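Local structure of 2,5-dihydroxypyridine 5,6-dioxygenase (Pseudomonas putida KT2440, 7CN3) at residues I263-W268 and N298-T303; M290-F295 and D320-N325. The protein catalyses the iron(II)-dependent dioxygenolytic cleavage of the 2,5-dihydroxypyridine ring between carbons 5 and 6, giving N-formylmaleamate in aerobic nicotinate degradation. One frame throughout, in Å; residues are numbered along the deposited sequence.

Contact 1: residues I263-W268 and N298-T303. With FE2 (Fe (II) ion), chain L.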
loop_
_atom_site.group_PDB
_atom_site.type_symbol
_atom_site.label_atom_id
_atom_site.label_comp_id
_atom_site.label_asym_id
_atom_site.label_seq_id
_atom_site.Cartn_x
_atom_site.Cartn_y
_atom_site.Cartn_z
ATOM N N ILE C 263 3.895 -45.264 -2.498
ATOM C CA ILE C 263 2.862 -44.865 -1.547
ATOM C C ILE C 263 3.524 -44.227 -0.335
ATOM O O ILE C 263 4.506 -44.754 0.198
ATOM C CB ILE C 263 1.999 -46.064 -1.140
ATOM C CG1 ILE C 263 1.231 -46.565 -2.359
ATOM C CG2 ILE C 263 1.058 -45.669 0.005
ATOM C CD1 ILE C 263 0.209 -45.599 -2.865
ATOM N N SER C 264 3.010 -43.077 0.093
ATOM C CA SER C 264 3.601 -42.465 1.274
ATOM C C SER C 264 2.631 -42.597 2.459
ATOM O O SER C 264 2.306 -43.725 2.843
ATOM C CB SER C 264 4.031 -41.025 0.974
ATOM O OG SER C 264 2.972 -40.107 1.039
ATOM N N HIS C 265 2.158 -41.510 3.058
ATOM C CA HIS C 265 1.429 -41.665 4.316
ATOM C C HIS C 265 -0.023 -42.099 4.087
ATOM O O HIS C 265 -0.635 -41.786 3.066
ATOM C CB HIS C 265 1.498 -40.386 5.151
ATOM C CG HIS C 265 0.772 -39.224 4.560
ATOM N ND1 HIS C 265 -0.591 -39.060 4.689
ATOM C CD2 HIS C 265 1.218 -38.151 3.860
ATOM C CE1 HIS C 265 -0.959 -37.950 4.071
ATOM N NE2 HIS C 265 0.121 -37.369 3.582
ATOM N N ILE C 266 -0.558 -42.843 5.062
ATOM C CA ILE C 266 -1.901 -43.429 5.032
ATOM C C ILE C 266 -2.541 -43.220 6.404
ATOM O O ILE C 266 -1.865 -43.319 7.430
ATOM C CB ILE C 266 -1.845 -44.933 4.692
ATOM C CG1 ILE C 266 -0.848 -45.633 5.627
ATOM C CG2 ILE C 266 -1.466 -45.180 3.225
ATOM C CD1 ILE C 266 -0.809 -47.146 5.481
ATOM N N GLY C 267 -3.837 -42.931 6.436
ATOM C CA GLY C 267 -4.494 -42.662 7.705
ATOM C C GLY C 267 -5.945 -42.285 7.494
ATOM O O GLY C 267 -6.503 -42.480 6.409
ATOM N N TRP C 268 -6.572 -41.728 8.533
ATOM C CA TRP C 268 -7.987 -41.392 8.387
ATOM C C TRP C 268 -8.309 -40.071 9.078
ATOM O O TRP C 268 -7.550 -39.576 9.922
ATOM C CB TRP C 268 -8.904 -42.531 8.910
ATOM C CG TRP C 268 -8.858 -42.818 10.370
ATOM C CD1 TRP C 268 -9.754 -42.401 11.310
ATOM C CD2 TRP C 268 -7.905 -43.643 11.063
ATOM N NE1 TRP C 268 -9.407 -42.894 12.555
ATOM C CE2 TRP C 268 -8.279 -43.658 12.431
ATOM C CE3 TRP C 268 -6.764 -44.350 10.667
ATOM C CZ2 TRP C 268 -7.543 -44.355 13.410
ATOM C CZ3 TRP C 268 -6.034 -45.033 11.636
ATOM C CH2 TRP C 268 -6.429 -45.036 12.991
ATOM N N ASN C 298 -12.721 -39.925 6.405
ATOM C CA ASN C 298 -12.081 -40.245 5.129
ATOM C C ASN C 298 -10.958 -41.270 5.319
ATOM O O ASN C 298 -10.470 -41.494 6.422
ATOM C CB ASN C 298 -11.569 -38.974 4.418
ATOM C CG ASN C 298 -10.253 -38.372 5.010
ATOM O OD1 ASN C 298 -9.620 -38.914 5.905
ATOM N ND2 ASN C 298 -9.875 -37.197 4.487
ATOM N N PHE C 299 -10.577 -41.929 4.226
ATOM C CA PHE C 299 -9.273 -42.566 4.135
ATOM C C PHE C 299 -8.388 -41.676 3.289
ATOM O O PHE C 299 -8.734 -41.362 2.140
ATOM C CB PHE C 299 -9.316 -43.968 3.521
ATOM C CG PHE C 299 -7.941 -44.553 3.308
ATOM C CD1 PHE C 299 -7.093 -44.766 4.386
ATOM C CD2 PHE C 299 -7.479 -44.859 2.029
ATOM C CE1 PHE C 299 -5.809 -45.283 4.194
ATOM C CE2 PHE C 299 -6.192 -45.390 1.830
ATOM C CZ PHE C 299 -5.363 -45.589 2.913
ATOM N N LEU C 300 -7.245 -41.282 3.844
ATOM C CA LEU C 300 -6.288 -40.427 3.145
ATOM C C LEU C 300 -5.014 -41.222 2.887
ATOM O O LEU C 300 -4.350 -41.672 3.831
ATOM C CB LEU C 300 -5.984 -39.168 3.968
ATOM C CG LEU C 300 -5.020 -38.105 3.433
ATOM C CD1 LEU C 300 -5.553 -37.557 2.092
ATOM C CD2 LEU C 300 -4.797 -36.964 4.476
ATOM N N PHE C 301 -4.676 -41.410 1.623
ATOM C CA PHE C 301 -3.335 -41.881 1.291
ATOM C C PHE C 301 -2.646 -40.849 0.407
ATOM O O PHE C 301 -3.248 -39.874 -0.056
ATOM C CB PHE C 301 -3.348 -43.243 0.602
ATOM C CG PHE C 301 -3.960 -43.226 -0.756
ATOM C CD1 PHE C 301 -5.330 -43.132 -0.909
ATOM C CD2 PHE C 301 -3.160 -43.301 -1.879
ATOM C CE1 PHE C 301 -5.895 -43.123 -2.170
ATOM C CE2 PHE C 301 -3.709 -43.294 -3.139
ATOM C CZ PHE C 301 -5.077 -43.202 -3.287
ATOM N N SER C 302 -1.363 -41.083 0.175
ATOM C CA SER C 302 -0.526 -40.068 -0.418
ATOM C C SER C 302 0.541 -40.768 -1.235
ATOM O O SER C 302 0.821 -41.951 -1.029
ATOM C CB SER C 302 0.087 -39.168 0.677
ATOM O OG SER C 302 0.978 -38.225 0.111
ATOM N N THR C 303 1.147 -40.023 -2.154
ATOM C CA THR C 303 2.169 -40.567 -3.037
ATOM C C THR C 303 3.446 -39.732 -2.976
ATOM O O THR C 303 3.423 -38.541 -2.674
ATOM C CB THR C 303 1.682 -40.587 -4.475
ATOM O OG1 THR C 303 1.359 -39.244 -4.836
ATOM C CG2 THR C 303 0.444 -41.464 -4.617
HETATM FE FE FE2 L . 0.837 -36.517 1.548
HETATM O O HOH W 1 -2.874 -40.009 5.476
HETATM O O HOH W 2 3.132 -36.731 1.573
HETATM O O HOH W 3 -0.146 -34.854 2.693
#
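His-265 and Ser-302 reach one iron(II) ion through different first torsions. The imidazole of His-265 stands between its own backbone N and carbonyl carbon (chi1 67°), whereas Ser-302 OG points opposite its backbone N (chi1 176°). His-265 NE2 and Ser-302 OG both bind the iron, OG at 2.2 Å. Ser-302 CB then lies over one face of the imidazole as a CH-pi contact, 3.6 Å from the ring centroid. Leu-300 CD2 lies at the ring's edge. In the ring plane, His-265 ND1 donates to a water 2.6 Å away, which in turn donates to Leu-300 O, so both ring nitrogens are engaged and the ring's rotation is fixed. Asp-320 and His-318 also bind the iron, and Ser-302 OG is hydrogen-bonded to Leu-319 O.

The two segments are neighbouring antiparallel strands in the middle of a five-stranded sheet, flanked by strands 194-197 and 319-323. Gly-267 and Leu-300 form a hydrogen-bonded pair, with Leu-300 N to Gly-267 O at 2.9 Å. Nearer the iron, Ser-264 N donates almost straight to Ser-302 O at 2.7 Å, but from above the carbonyl plane. On the face that carries Ile-266, Phe-299 and Phe-301, the side chains pack apolar against apolar. There Ile-266 and Phe-299 lie side by side, and Ile-266 CG2 meets Phe-301 CB at 3.8 Å.

Contact 2: residues M290-F295 and D320-N325. With FE2 (Fe (II) ion), chain L; G6C (5-oxidanyl-1H-pyridin-2-one), chain M.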
loop_
_atom_site.group_PDB
_atom_site.type_symbol
_atom_site.label_atom_id
_atom_site.label_comp_id
_atom_site.label_asym_id
_atom_site.label_seq_id
_atom_site.Cartn_x
_atom_site.Cartn_y
_atom_site.Cartn_z
ATOM N N MET C 290 -7.365 -27.955 3.355
ATOM C CA MET C 290 -7.226 -28.879 4.489
ATOM C C MET C 290 -8.542 -29.594 4.831
ATOM O O MET C 290 -8.508 -30.660 5.458
ATOM C CB MET C 290 -6.671 -28.142 5.711
ATOM C CG MET C 290 -5.209 -27.800 5.541
ATOM S SD MET C 290 -4.191 -29.287 5.312
ATOM C CE MET C 290 -4.692 -30.254 6.716
ATOM N N ASP C 291 -9.692 -29.050 4.408
ATOM C CA ASP C 291 -10.967 -29.746 4.586
ATOM C C ASP C 291 -10.921 -31.126 3.952
ATOM O O ASP C 291 -11.340 -32.124 4.553
ATOM C CB ASP C 291 -12.101 -28.958 3.927
ATOM C CG ASP C 291 -12.666 -27.880 4.808
ATOM O OD1 ASP C 291 -13.599 -28.171 5.587
ATOM O OD2 ASP C 291 -12.208 -26.725 4.665
ATOM N N ALA C 292 -10.448 -31.184 2.706
ATOM C CA ALA C 292 -10.355 -32.449 1.992
ATOM C C ALA C 292 -9.460 -33.439 2.725
ATOM O O ALA C 292 -9.744 -34.637 2.739
ATOM C CB ALA C 292 -9.843 -32.201 0.575
ATOM N N ARG C 293 -8.381 -32.960 3.352
ATOM C CA ARG C 293 -7.480 -33.867 4.066
ATOM C C ARG C 293 -8.067 -34.367 5.382
ATOM O O ARG C 293 -7.801 -35.505 5.792
ATOM C CB ARG C 293 -6.143 -33.180 4.333
ATOM C CG ARG C 293 -5.272 -33.101 3.116
ATOM C CD ARG C 293 -3.931 -32.455 3.416
ATOM N NE ARG C 293 -3.178 -32.335 2.166
ATOM C CZ ARG C 293 -3.279 -31.303 1.333
ATOM N NH1 ARG C 293 -4.077 -30.287 1.620
ATOM N NH2 ARG C 293 -2.576 -31.286 0.223
ATOM N N ALA C 294 -8.838 -33.545 6.078
ATOM C CA ALA C 294 -9.139 -33.836 7.469
ATOM C C ALA C 294 -10.532 -34.410 7.706
ATOM O O ALA C 294 -10.791 -34.866 8.813
ATOM C CB ALA C 294 -8.979 -32.567 8.325
ATOM N N PHE C 295 -11.432 -34.402 6.723
ATOM C CA PHE C 295 -12.845 -34.575 7.061
ATOM C C PHE C 295 -13.142 -35.955 7.652
ATOM O O PHE C 295 -12.526 -36.975 7.313
ATOM C CB PHE C 295 -13.756 -34.266 5.855
ATOM C CG PHE C 295 -13.714 -35.271 4.715
ATOM C CD1 PHE C 295 -14.607 -36.337 4.672
ATOM C CD2 PHE C 295 -12.871 -35.071 3.624
ATOM C CE1 PHE C 295 -14.604 -37.219 3.594
ATOM C CE2 PHE C 295 -12.866 -35.940 2.547
ATOM C CZ PHE C 295 -13.731 -37.018 2.527
ATOM N N ASP C 320 -2.100 -35.886 -2.403
ATOM C CA ASP C 320 -2.949 -36.263 -1.269
ATOM C C ASP C 320 -4.325 -36.633 -1.793
ATOM O O ASP C 320 -4.975 -35.806 -2.431
ATOM C CB ASP C 320 -3.090 -35.122 -0.261
ATOM C CG ASP C 320 -1.895 -35.021 0.691
ATOM O OD1 ASP C 320 -1.407 -36.064 1.164
ATOM O OD2 ASP C 320 -1.418 -33.898 0.979
ATOM N N ILE C 321 -4.765 -37.866 -1.530
ATOM C CA ILE C 321 -6.005 -38.388 -2.106
ATOM C C ILE C 321 -6.943 -38.888 -1.007
ATOM O O ILE C 321 -6.720 -39.980 -0.458
ATOM C CB ILE C 321 -5.696 -39.507 -3.116
ATOM C CG1 ILE C 321 -4.802 -38.960 -4.243
ATOM C CG2 ILE C 321 -6.990 -40.087 -3.691
ATOM C CD1 ILE C 321 -4.225 -40.023 -5.215
ATOM N N PRO C 322 -7.994 -38.141 -0.647
ATOM C CA PRO C 322 -8.994 -38.680 0.288
ATOM C C PRO C 322 -10.110 -39.465 -0.398
ATOM O O PRO C 322 -10.633 -39.087 -1.450
ATOM C CB PRO C 322 -9.541 -37.409 0.959
ATOM C CG PRO C 322 -9.424 -36.371 -0.085
ATOM C CD PRO C 322 -8.179 -36.691 -0.873
ATOM N N LEU C 323 -10.450 -40.600 0.210
ATOM C CA LEU C 323 -11.491 -41.498 -0.270
ATOM C C LEU C 323 -12.651 -41.512 0.720
ATOM O O LEU C 323 -12.437 -41.583 1.937
ATOM C CB LEU C 323 -10.958 -42.925 -0.443
ATOM C CG LEU C 323 -9.692 -43.143 -1.270
ATOM C CD1 LEU C 323 -9.497 -44.642 -1.473
ATOM C CD2 LEU C 323 -9.739 -42.405 -2.620
ATOM N N ARG C 324 -13.873 -41.438 0.197
ATOM C CA ARG C 324 -15.098 -41.544 0.985
ATOM C C ARG C 324 -15.575 -42.978 1.058
ATOM O O ARG C 324 -15.138 -43.847 0.297
ATOM C CB ARG C 324 -16.224 -40.699 0.388
ATOM C CG ARG C 324 -16.102 -39.225 0.712
ATOM C CD ARG C 324 -16.892 -38.399 -0.274
ATOM N NE ARG C 324 -18.325 -38.354 0.024
ATOM C CZ ARG C 324 -19.273 -38.907 -0.734
ATOM N NH1 ARG C 324 -20.540 -38.792 -0.371
ATOM N NH2 ARG C 324 -18.961 -39.576 -1.852
ATOM N N ASN C 325 -16.485 -43.223 2.001
ATOM C CA ASN C 325 -17.253 -44.460 2.041
ATOM C C ASN C 325 -16.396 -45.694 2.317
ATOM O O ASN C 325 -16.758 -46.807 1.914
ATOM C CB ASN C 325 -18.014 -44.659 0.728
ATOM C CG ASN C 325 -18.991 -43.540 0.451
ATOM O OD1 ASN C 325 -19.781 -43.175 1.314
ATOM N ND2 ASN C 325 -18.946 -42.994 -0.765
HETATM FE FE FE2 L . 0.837 -36.517 1.548
HETATM O OB G6C M . 0.748 -33.333 3.193
HETATM C CG G6C M . 0.152 -32.634 4.199
HETATM C CD1 G6C M . -0.068 -33.294 5.403
HETATM C CD2 G6C M . -0.229 -31.309 4.012
HETATM N NE1 G6C M . -0.648 -32.635 6.406
HETATM C CE2 G6C M . -0.837 -30.651 5.070
HETATM C CZ G6C M . -1.029 -31.345 6.265
HETATM O OH G6C M . -1.603 -30.726 7.332
HETATM O O HOH W 2 3.132 -36.731 1.573
HETATM O O HOH W 3 -0.146 -34.854 2.693
#
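Arg-293 and Asp-320 form the tight end of this contact, beside the iron(II) ion and the bound 5-oxidanyl-1H-pyridin-2-one. The arginine chain is extended from CG to NE and brings its guanidinium side-on to the carboxylate. Two nitrogens grip one oxygen: Asp-320 OD2 lies 2.6 Å from Arg-293 NE and 3.0 Å from Arg-293 NH2. The oxygen sits in the guanidinium plane, but the two flat groups are turned 86° apart. NE comes from above the carboxylate plane, while NH2 meets the anti lone pair of Asp-320 OD2. The other oxygen, Asp-320 OD1, binds the iron at 2.3 Å. The ligand lies over one face of the guanidinium, with its CD2 3.6 Å from Arg-293 NE. Arg-293 NH1 is held by Met-288 O.

Away from the metal the contact is mostly van der Waals. Pro-322 packs against the short helix 290-294, its CB close against Ala-292 O at 3.3 Å. The looser apolar contacts are Pro-322 CB to Phe-295 CE2, at 4.0 Å, and Arg-324 CG to the edge of the Phe-295 ring, 3.7 Å from its CZ. Arg-324 is partly exposed, and its NH1 forms a salt bridge with Glu-246 of the second subunit. An alanine in place of Arg-293 would probably leave Asp-320 OD2 without its charged mate and the carboxylate freer to turn at the iron.

Arg-293 thus acts as a second-shell residue and probably orients the iron-binding carboxylate of Asp-320. It also borders the pocket of the bound ligand, and its positive charge would be expected to offset part of the carboxylate's negative charge.

How the contacts relate
Both contacts are buried and meet at one iron(II) ion, with His-265 and Ser-302 coming from contact 1 and Asp-320 from contact 2. They share a sheet: strand 299-303 pairs with strand 319-323, probably through hydrogen bonds between Phe-299 and Leu-323 and between Phe-301 and Ile-321. Contact 1 lies almost wholly within that sheet and is built on strand pairing. Contact 2 sets a helix against its outermost strand within this chain, and relies on a salt bridge and apolar side chains. Only contact 2 reaches the surface, at Arg-324. Helix 290-294 lies between the two strands of contact 1, and strand 319-323 follows them, so the segments alternate.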